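Local coordinates for protein guanine nucleotide exchange factor SRM1 (PDB 3OF7) that promotes the exchange of GDP for GTP on the small GTPases GSP1 and GSP2, binds chromatin and controls RNA metabolism and nuclear transport, at residues F379-A384 with V390-N395; V291-E296 with P353-K358; P60-D65 with S131-I136. All blocks are in the same frame, centred on the assembly; numbering follows the deposited sequence. Where two conformers were deposited one is given.

Interaction 1. Residues F379-A384 with V390-N395; sequences FKSVAA and VAVAQN
The ring of F379 lies over the methyl of A391: A391 CB sits 3.7 Å from the ring centroid, over one face and displaced toward the rim, in a CH-pi contact. CG stands beside the backbone N and anti to the carbonyl carbon (chi1 -62°), which carries the ring back over the partner strand and sets its edge against the backbone of V392 and A393. F379 pairs with A393, S381 with V392. This one-residue shift in register is a beta bulge, placed where the chain turns a corner at K380. K380 N donates a nearly straight bond of 2.8 Å to V392 O, close to the line of the C=O bond. Beyond the bulge the hairpin is regular and antiparallel, forming the two innermost strands of a four-stranded blade of the RCC1-type beta-propeller. V392 N reaches S381 O at 2.9 Å, the donor tilted 28° from the carbonyl plane, and A383 and V390 exchange a reciprocal pair of backbone bonds. On the face carrying S381 and V392, S381 OG rests 3.5 Å from V392 CG2; V390 and V392 on this side pack against strand 432-439 of the next blade. The opposite face brings V382 CG2 within 4.1 Å of A391 CB, while F379 and V382 touch L328 and L326 of the preceding blade. The K380 chain runs extended past the open end of the strand pair, where its CE lies 3.9 Å from V392 CG1. At the exposed corner, Q394 NE2 donates to a water 2.7 Å away, which has a weak bond to F379 O.

Interaction 2. Residues V291-E296 with P353-K358; sequences VSEDVE and PEYTYK
Two torsions turn V295 and Y357 onto each other: V295 has CG1 anti to its amide nitrogen (chi1 168°), and Y357 likewise swings CG away from N (chi1 164°), which lays the face of the ring against the isopropyl group. V295 CG1 then stands 3.8 Å from the ring centroid, over the face but shifted toward the rim, a CH-pi contact. V295 CB comes within 3.7 Å of Y357 CG, and V295 CG2 meets Y357 CB, so CG1 and CB lie over the ring near its attachment while CG2 meets the methylene. The phenol end is tied back by one water, which donates to V295 O at 2.6 Å and lies 3.0 Å from Y357 OH; direct apolar packing and a bridge through solvent thus act on the same pair of residues. Nearby, E293 stretches its extended chain across Y355 at about a right angle. Its carboxylate carbon CD touches Y355 CB at 3.6 Å, a van der Waals contact with the methylene, while the phenol is directed elsewhere and its OH is hydrogen-bonded to T371 OG1. Y355 belongs to a type I beta turn from P353 to T356. P353 O receives both T356 N and T356 OG1 from the same face of its plane, the hydroxyl bond being 2.7 Å, and P353 CB covers one face of the Y355 ring. On the other segment, S292 OG accepts from D294 N in an ST turn. This surface contact joins excursions of two successive propeller repeats: 291-296 lies in the loop between strands 278-281 and 300-302, whereas Y357 opens the small strand 357-358, paired antiparallel with strand 364-368, whose P368 also touches V295.

Interaction 3. Residues P60-D65 with S131-I136; sequences PFLPRD and STPAKI
F61 offers T132 one face of its ring: T132 CG2 lies 4.0 Å from the ring centroid, 21° off the normal and displaced toward the CD1-CE1 rim, where T132 CG2 to F61 CD1 is 3.7 Å. This CH-pi contact depends on the threonine torsion (chi1 -56°), which sets the methyl anti to the backbone N and turns it to the phenylalanine, while T132 OG1 bonds to E128 O in the helix 128-131. The opposite face of the F61 ring is approached by P60 CG of the same loop, so the phenyl group is sandwiched between a proline and a threonine methyl. The more deeply buried part of the contact is around P133. The P133 and F61 side chains cross at about a right angle, with P133 CD 3.7 Å from F61 CB, and P133 CB meets L62 CD2 at 3.9 Å. L62 and P133 are both buried, and both also rest on W91 of strand 88-92; L62 touches W89 as well. F61 and T132, by contrast, form the partly exposed side, and the loop soon leaves the interface: R64, on the exposed outer side, forms a salt bridge with D30. The contact joins the loop after strand 56-58, in the first RCC1 repeat, to the stretch entering strand 134-135, the outermost strand of the next blade. The loop is the link from one blade to the next, and here it packs against the outer strand region of the blade it leads into. All the direct contacts between the segments are made by carbon atoms, and the hydroxyl of T132 is satisfied by E128 O, which implies that apolar surface and shape fit, rather than directional bonds, hold these two segments together.

How the interactions relate
All three contacts lie within the RCC1-like propeller and follow one another along the chain: interaction 3 closes first, then interaction 2, then interaction 1. None touches another. Interaction 1, a hairpin inside the blade 379-423, is the most central, its centre about 13 Å from that of the chain. The centres of interactions 2 and 3 lie about 26 Å and 24 Å from it. These two are about 44 Å apart, centre to centre, on opposite sides of the chain's centre, and each joins parts of successive repeats, mostly loop. Together they illustrate two levels of the architecture: backbone pairing within a blade, and side-chain packing that links one repeat to the next around the ring.

Interaction 1. Residues F379-A384 with V390-N395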
loop_
_atom_site.group_PDB
_atom_site.type_symbol
_atom_site.label_atom_id
_atom_site.label_comp_id
_atom_site.label_asym_id
_atom_site.label_seq_id
_atom_site.Cartn_x
_atom_site.Cartn_y
_atom_site.Cartn_z
ATOM N N PHE A 379 -14.832 9.377 -1.955
ATOM C CA PHE A 379 -14.129 8.187 -1.462
ATOM C C PHE A 379 -13.706 8.321 -0.009
ATOM O O PHE A 379 -13.388 9.410 0.450
ATOM C CB PHE A 379 -12.903 7.861 -2.317
ATOM C CG PHE A 379 -13.228 7.539 -3.751
ATOM C CD1 PHE A 379 -12.774 8.358 -4.778
ATOM C CD2 PHE A 379 -13.983 6.411 -4.074
ATOM C CE1 PHE A 379 -13.068 8.059 -6.123
ATOM C CE2 PHE A 379 -14.277 6.104 -5.405
ATOM C CZ PHE A 379 -13.818 6.930 -6.429
ATOM N N LYS A 380 -13.677 7.197 0.699
ATOM C CA LYS A 380 -13.236 7.190 2.089
ATOM C C LYS A 380 -11.866 6.524 2.307
ATOM O O LYS A 380 -11.211 6.784 3.308
ATOM C CB LYS A 380 -14.317 6.612 3.020
ATOM C CG LYS A 380 -14.739 5.176 2.724
ATOM C CD LYS A 380 -15.729 4.688 3.780
ATOM C CE LYS A 380 -16.078 3.225 3.592
ATOM N NZ LYS A 380 -16.805 2.660 4.796
ATOM N N SER A 381 -11.444 5.667 1.374
ATOM C CA SER A 381 -10.092 5.091 1.397
ATOM C C SER A 381 -9.643 4.744 -0.018
ATOM O O SER A 381 -10.462 4.621 -0.925
ATOM C CB SER A 381 -10.008 3.846 2.299
ATOM O OG SER A 381 -10.711 2.742 1.734
ATOM N N VAL A 382 -8.337 4.590 -0.197
ATOM C CA VAL A 382 -7.764 4.321 -1.512
ATOM C C VAL A 382 -6.536 3.419 -1.349
ATOM O O VAL A 382 -5.855 3.473 -0.328
ATOM C CB VAL A 382 -7.433 5.658 -2.248
ATOM C CG1 VAL A 382 -6.386 6.487 -1.487
ATOM C CG2 VAL A 382 -7.011 5.429 -3.697
ATOM N N ALA A 383 -6.280 2.581 -2.355
ATOM C CA ALA A 383 -5.091 1.750 -2.388
ATOM C C ALA A 383 -4.575 1.712 -3.819
ATOM O O ALA A 383 -5.341 1.874 -4.764
ATOM C CB ALA A 383 -5.404 0.352 -1.907
ATOM N N ALA A 384 -3.276 1.486 -3.965
ATOM C CA ALA A 384 -2.639 1.454 -5.278
ATOM C C ALA A 384 -1.648 0.316 -5.331
ATOM O O ALA A 384 -0.899 0.097 -4.364
ATOM C CB ALA A 384 -1.937 2.777 -5.552
ATOM N N VAL A 390 -7.535 0.874 -6.399
ATOM C CA VAL A 390 -8.869 0.562 -5.917
ATOM C C VAL A 390 -9.213 1.603 -4.857
ATOM O O VAL A 390 -8.433 1.834 -3.928
ATOM C CB VAL A 390 -8.956 -0.866 -5.304
ATOM C CG1 VAL A 390 -10.381 -1.173 -4.811
ATOM C CG2 VAL A 390 -8.497 -1.927 -6.301
ATOM N N ALA A 391 -10.366 2.247 -5.017
ATOM C CA ALA A 391 -10.870 3.199 -4.023
ATOM C C ALA A 391 -12.232 2.751 -3.493
ATOM O O ALA A 391 -12.986 2.069 -4.194
ATOM C CB ALA A 391 -10.962 4.599 -4.623
ATOM N N VAL A 392 -12.543 3.130 -2.257
ATOM C CA VAL A 392 -13.818 2.742 -1.647
ATOM C C VAL A 392 -14.681 3.973 -1.454
ATOM O O VAL A 392 -14.283 4.916 -0.764
ATOM C CB VAL A 392 -13.619 2.031 -0.294
ATOM C CG1 VAL A 392 -14.975 1.581 0.273
ATOM C CG2 VAL A 392 -12.706 0.839 -0.460
ATOM N N ALA A 393 -15.854 3.968 -2.083
ATOM C CA ALA A 393 -16.797 5.074 -1.950
ATOM C C ALA A 393 -17.312 5.153 -0.523
ATOM O O ALA A 393 -17.244 4.183 0.217
ATOM C CB ALA A 393 -17.969 4.912 -2.932
ATOM N N GLN A 394 -17.858 6.304 -0.141
ATOM C CA GLN A 394 -18.392 6.453 1.215
ATOM C C GLN A 394 -19.422 5.361 1.543
ATOM O O GLN A 394 -19.485 4.895 2.681
ATOM C CB GLN A 394 -18.970 7.855 1.428
ATOM C CG GLN A 394 -17.907 8.956 1.519
ATOM C CD GLN A 394 -18.500 10.349 1.693
ATOM O OE1 GLN A 394 -19.676 10.583 1.405
ATOM N NE2 GLN A 394 -17.680 11.282 2.158
ATOM N N ASN A 395 -20.181 4.924 0.536
ATOM C CA ASN A 395 -21.229 3.905 0.734
ATOM C C ASN A 395 -20.751 2.438 0.748
ATOM O O ASN A 395 -21.568 1.521 0.838
ATOM C CB ASN A 395 -22.407 4.120 -0.242
ATOM C CG ASN A 395 -22.088 3.722 -1.689
ATOM O OD1 ASN A 395 -20.936 3.473 -2.057
ATOM N ND2 ASN A 395 -23.125 3.671 -2.519
HETATM O O HOH W 1 -15.144 10.800 2.976
#

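Interaction 2. Residues V291-E296 with P353-K358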
loop_
_atom_site.group_PDB
_atom_site.type_symbol
_atom_site.label_atom_id
_atom_site.label_comp_id
_atom_site.label_asym_id
_atom_site.label_seq_id
_atom_site.Cartn_x
_atom_site.Cartn_y
_atom_site.Cartn_z
ATOM N N VAL A 291 5.254 17.483 -7.971
ATOM C CA VAL A 291 5.931 18.711 -7.536
ATOM C C VAL A 291 6.216 19.721 -8.653
ATOM O O VAL A 291 6.484 20.891 -8.377
ATOM C CB VAL A 291 7.249 18.406 -6.782
ATOM C CG1 VAL A 291 6.953 17.787 -5.421
ATOM C CG2 VAL A 291 8.168 17.513 -7.618
ATOM N N SER A 292 6.149 19.279 -9.904
ATOM C CA SER A 292 6.613 20.102 -11.020
ATOM C C SER A 292 5.896 19.736 -12.311
ATOM O O SER A 292 5.584 18.568 -12.547
ATOM C CB SER A 292 8.125 19.911 -11.195
ATOM O OG SER A 292 8.601 20.536 -12.370
ATOM N N GLU A 293 5.653 20.732 -13.155
ATOM C CA GLU A 293 5.067 20.480 -14.469
ATOM C C GLU A 293 6.080 19.816 -15.396
ATOM O O GLU A 293 5.706 19.181 -16.376
ATOM C CB GLU A 293 4.559 21.779 -15.102
ATOM C CG GLU A 293 3.332 22.363 -14.422
ATOM C CD GLU A 293 2.533 23.307 -15.317
ATOM O OE1 GLU A 293 1.583 23.943 -14.810
ATOM O OE2 GLU A 293 2.838 23.408 -16.527
ATOM N N ASP A 294 7.360 19.970 -15.078
ATOM C CA ASP A 294 8.430 19.459 -15.926
ATOM C C ASP A 294 8.644 17.967 -15.693
ATOM O O ASP A 294 8.954 17.544 -14.577
ATOM C CB ASP A 294 9.718 20.255 -15.694
ATOM C CG ASP A 294 9.619 21.690 -16.205
ATOM O OD1 ASP A 294 8.856 21.943 -17.167
ATOM O OD2 ASP A 294 10.313 22.568 -15.647
ATOM N N VAL A 295 8.436 17.184 -16.754
ATOM C CA VAL A 295 8.576 15.730 -16.733
ATOM C C VAL A 295 9.810 15.350 -17.547
ATOM O O VAL A 295 9.890 15.646 -18.748
ATOM C CB VAL A 295 7.318 15.030 -17.306
ATOM C CG1 VAL A 295 7.569 13.545 -17.558
ATOM C CG2 VAL A 295 6.144 15.200 -16.366
ATOM N N GLU A 296 10.770 14.706 -16.886
ATOM C CA GLU A 296 12.058 14.386 -17.507
ATOM C C GLU A 296 12.512 12.980 -17.148
ATOM O O GLU A 296 12.379 12.553 -15.995
ATOM C CB GLU A 296 13.126 15.394 -17.074
ATOM C CG GLU A 296 12.960 16.786 -17.669
ATOM N N PRO A 353 -5.861 17.759 -18.355
ATOM C CA PRO A 353 -5.511 19.169 -18.187
ATOM C C PRO A 353 -4.423 19.618 -19.162
ATOM O O PRO A 353 -3.772 18.776 -19.793
ATOM C CB PRO A 353 -5.007 19.234 -16.744
ATOM C CG PRO A 353 -4.551 17.856 -16.433
ATOM C CD PRO A 353 -5.459 16.946 -17.192
ATOM N N GLU A 354 -4.246 20.936 -19.290
ATOM C CA GLU A 354 -3.285 21.505 -20.236
ATOM C C GLU A 354 -1.824 21.226 -19.861
ATOM O O GLU A 354 -0.946 21.247 -20.727
ATOM C CB GLU A 354 -3.515 23.016 -20.405
ATOM C CG GLU A 354 -4.624 23.374 -21.403
ATOM C CD GLU A 354 -4.611 24.846 -21.816
ATOM O OE1 GLU A 354 -3.620 25.555 -21.516
ATOM O OE2 GLU A 354 -5.597 25.286 -22.453
ATOM N N TYR A 355 -1.568 20.950 -18.586
ATOM C CA TYR A 355 -0.214 20.614 -18.124
ATOM C C TYR A 355 0.120 19.118 -18.276
ATOM O O TYR A 355 1.164 18.666 -17.808
ATOM C CB TYR A 355 0.025 21.081 -16.679
ATOM C CG TYR A 355 -1.033 20.630 -15.696
ATOM C CD1 TYR A 355 -2.130 21.443 -15.416
ATOM C CD2 TYR A 355 -0.942 19.393 -15.048
ATOM C CE1 TYR A 355 -3.118 21.038 -14.521
ATOM C CE2 TYR A 355 -1.930 18.973 -14.144
ATOM C CZ TYR A 355 -3.013 19.805 -13.885
ATOM O OH TYR A 355 -4.005 19.424 -13.002
ATOM N N THR A 356 -0.766 18.364 -18.922
ATOM C CA THR A 356 -0.495 16.963 -19.258
ATOM C C THR A 356 0.795 16.913 -20.078
ATOM O O THR A 356 0.958 17.689 -21.027
ATOM C CB THR A 356 -1.659 16.338 -20.069
ATOM O OG1 THR A 356 -2.846 16.301 -19.264
ATOM C CG2 THR A 356 -1.333 14.922 -20.515
ATOM N N TYR A 357 1.714 16.030 -19.692
ATOM C CA TYR A 357 2.960 15.860 -20.426
ATOM C C TYR A 357 2.747 14.977 -21.649
ATOM O O TYR A 357 2.232 13.857 -21.538
ATOM C CB TYR A 357 4.069 15.278 -19.539
ATOM C CG TYR A 357 5.249 14.733 -20.332
ATOM C CD1 TYR A 357 6.206 15.589 -20.879
ATOM C CD2 TYR A 357 5.386 13.363 -20.556
ATOM C CE1 TYR A 357 7.281 15.092 -21.620
ATOM C CE2 TYR A 357 6.457 12.853 -21.290
ATOM C CZ TYR A 357 7.398 13.723 -21.818
ATOM O OH TYR A 357 8.453 13.209 -22.543
ATOM N N LYS A 358 3.145 15.503 -22.808
ATOM C CA LYS A 358 3.142 14.769 -24.069
ATOM C C LYS A 358 4.588 14.610 -24.531
ATOM O O LYS A 358 5.378 15.548 -24.424
ATOM C CB LYS A 358 2.330 15.509 -25.139
ATOM C CG LYS A 358 0.823 15.506 -24.923
ATOM C CD LYS A 358 0.099 16.285 -26.026
ATOM C CE LYS A 358 -1.296 16.686 -25.579
ATOM N NZ LYS A 358 -2.104 17.348 -26.657
HETATM O O HOH W 2 10.613 14.609 -21.045
#

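Interaction 3. Residues P60-D65 with S131-I136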
loop_
_atom_site.group_PDB
_atom_site.type_symbol
_atom_site.label_atom_id
_atom_site.label_comp_id
_atom_site.label_asym_id
_atom_site.label_seq_id
_atom_site.Cartn_x
_atom_site.Cartn_y
_atom_site.Cartn_z
ATOM N N PRO A 60 -11.618 -18.562 1.211
ATOM C CA PRO A 60 -12.147 -19.555 2.151
ATOM C C PRO A 60 -11.158 -19.954 3.248
ATOM O O PRO A 60 -11.547 -20.625 4.200
ATOM C CB PRO A 60 -12.473 -20.752 1.253
ATOM C CG PRO A 60 -11.475 -20.666 0.135
ATOM C CD PRO A 60 -11.158 -19.183 -0.050
ATOM N N PHE A 61 -9.898 -19.543 3.120
ATOM C CA PHE A 61 -8.875 -19.845 4.130
ATOM C C PHE A 61 -8.833 -18.797 5.249
ATOM O O PHE A 61 -8.087 -18.938 6.230
ATOM C CB PHE A 61 -7.505 -20.011 3.464
ATOM C CG PHE A 61 -7.490 -21.071 2.404
ATOM C CD1 PHE A 61 -7.565 -22.422 2.756
ATOM C CD2 PHE A 61 -7.444 -20.729 1.057
ATOM C CE1 PHE A 61 -7.579 -23.416 1.777
ATOM C CE2 PHE A 61 -7.451 -21.722 0.065
ATOM C CZ PHE A 61 -7.516 -23.067 0.431
ATOM N N LEU A 62 -9.643 -17.753 5.093
ATOM C CA LEU A 62 -9.733 -16.671 6.068
ATOM C C LEU A 62 -11.179 -16.438 6.491
ATOM O O LEU A 62 -11.669 -15.307 6.423
ATOM C CB LEU A 62 -9.124 -15.377 5.498
ATOM C CG LEU A 62 -7.654 -15.479 5.065
ATOM C CD1 LEU A 62 -7.248 -14.280 4.196
ATOM C CD2 LEU A 62 -6.752 -15.615 6.273
ATOM N N PRO A 63 -11.874 -17.502 6.943
ATOM C CA PRO A 63 -13.302 -17.305 7.210
ATOM C C PRO A 63 -13.522 -16.329 8.362
ATOM O O PRO A 63 -12.824 -16.397 9.376
ATOM C CB PRO A 63 -13.799 -18.717 7.553
ATOM C CG PRO A 63 -12.601 -19.426 8.075
ATOM C CD PRO A 63 -11.407 -18.837 7.361
ATOM N N ARG A 64 -14.469 -15.416 8.171
ATOM C CA ARG A 64 -14.764 -14.335 9.106
ATOM C C ARG A 64 -15.071 -14.802 10.531
ATOM O O ARG A 64 -14.733 -14.111 11.503
ATOM C CB ARG A 64 -15.953 -13.532 8.569
ATOM C CG ARG A 64 -16.286 -12.263 9.330
ATOM C CD ARG A 64 -17.591 -11.646 8.827
ATOM N NE ARG A 64 -18.756 -12.404 9.285
ATOM C CZ ARG A 64 -19.480 -13.239 8.539
ATOM N NH1 ARG A 64 -19.195 -13.449 7.255
ATOM N NH2 ARG A 64 -20.510 -13.867 9.087
ATOM N N ASP A 65 -15.709 -15.967 10.645
ATOM C CA ASP A 65 -16.164 -16.486 11.936
ATOM C C ASP A 65 -15.082 -17.247 12.704
ATOM O O ASP A 65 -15.263 -17.572 13.876
ATOM C CB ASP A 65 -17.426 -17.350 11.764
ATOM C CG ASP A 65 -17.127 -18.736 11.200
ATOM O OD2 ASP A 65 -16.176 -18.890 10.403
ATOM N N SER A 131 0.685 -20.642 -1.193
ATOM C CA SER A 131 -0.591 -20.169 -1.734
ATOM C C SER A 131 -1.757 -20.296 -0.745
ATOM O O SER A 131 -2.872 -19.841 -1.030
ATOM C CB SER A 131 -0.915 -20.877 -3.057
ATOM O OG SER A 131 -1.092 -22.269 -2.867
ATOM N N THR A 132 -1.502 -20.904 0.409
ATOM C CA THR A 132 -2.535 -21.052 1.432
ATOM C C THR A 132 -2.198 -20.177 2.633
ATOM O O THR A 132 -1.154 -20.376 3.269
ATOM C CB THR A 132 -2.730 -22.530 1.867
ATOM O OG1 THR A 132 -3.025 -23.336 0.716
ATOM C CG2 THR A 132 -3.884 -22.660 2.882
ATOM N N PRO A 133 -3.070 -19.194 2.936
ATOM C CA PRO A 133 -2.877 -18.336 4.093
ATOM C C PRO A 133 -2.758 -19.171 5.351
ATOM O O PRO A 133 -3.548 -20.091 5.551
ATOM C CB PRO A 133 -4.169 -17.516 4.139
ATOM C CG PRO A 133 -4.579 -17.429 2.727
ATOM C CD PRO A 133 -4.245 -18.777 2.149
ATOM N N ALA A 134 -1.767 -18.856 6.175
ATOM C CA ALA A 134 -1.563 -19.560 7.439
ATOM C C ALA A 134 -0.872 -18.636 8.429
ATOM O O ALA A 134 -0.241 -17.646 8.032
ATOM C CB ALA A 134 -0.743 -20.847 7.221
ATOM N N LYS A 135 -0.969 -18.974 9.714
ATOM C CA LYS A 135 -0.405 -18.141 10.768
ATOM C C LYS A 135 1.088 -18.349 10.925
ATOM O O LYS A 135 1.573 -19.480 10.874
ATOM C CB LYS A 135 -1.094 -18.406 12.106
ATOM C CG LYS A 135 -2.503 -17.828 12.210
ATOM C CD LYS A 135 -3.176 -18.162 13.539
ATOM C CE LYS A 135 -3.760 -19.577 13.538
ATOM N NZ LYS A 135 -4.425 -19.917 14.838
ATOM N N ILE A 136 1.803 -17.242 11.112
ATOM C CA ILE A 136 3.175 -17.271 11.603
ATOM C C ILE A 136 3.094 -17.732 13.064
ATOM O O ILE A 136 2.241 -17.247 13.820
ATOM C CB ILE A 136 3.848 -15.871 11.503
ATOM C CG1 ILE A 136 3.983 -15.441 10.035
ATOM C CG2 ILE A 136 5.217 -15.849 12.205
ATOM C CD1 ILE A 136 4.529 -14.033 9.847
#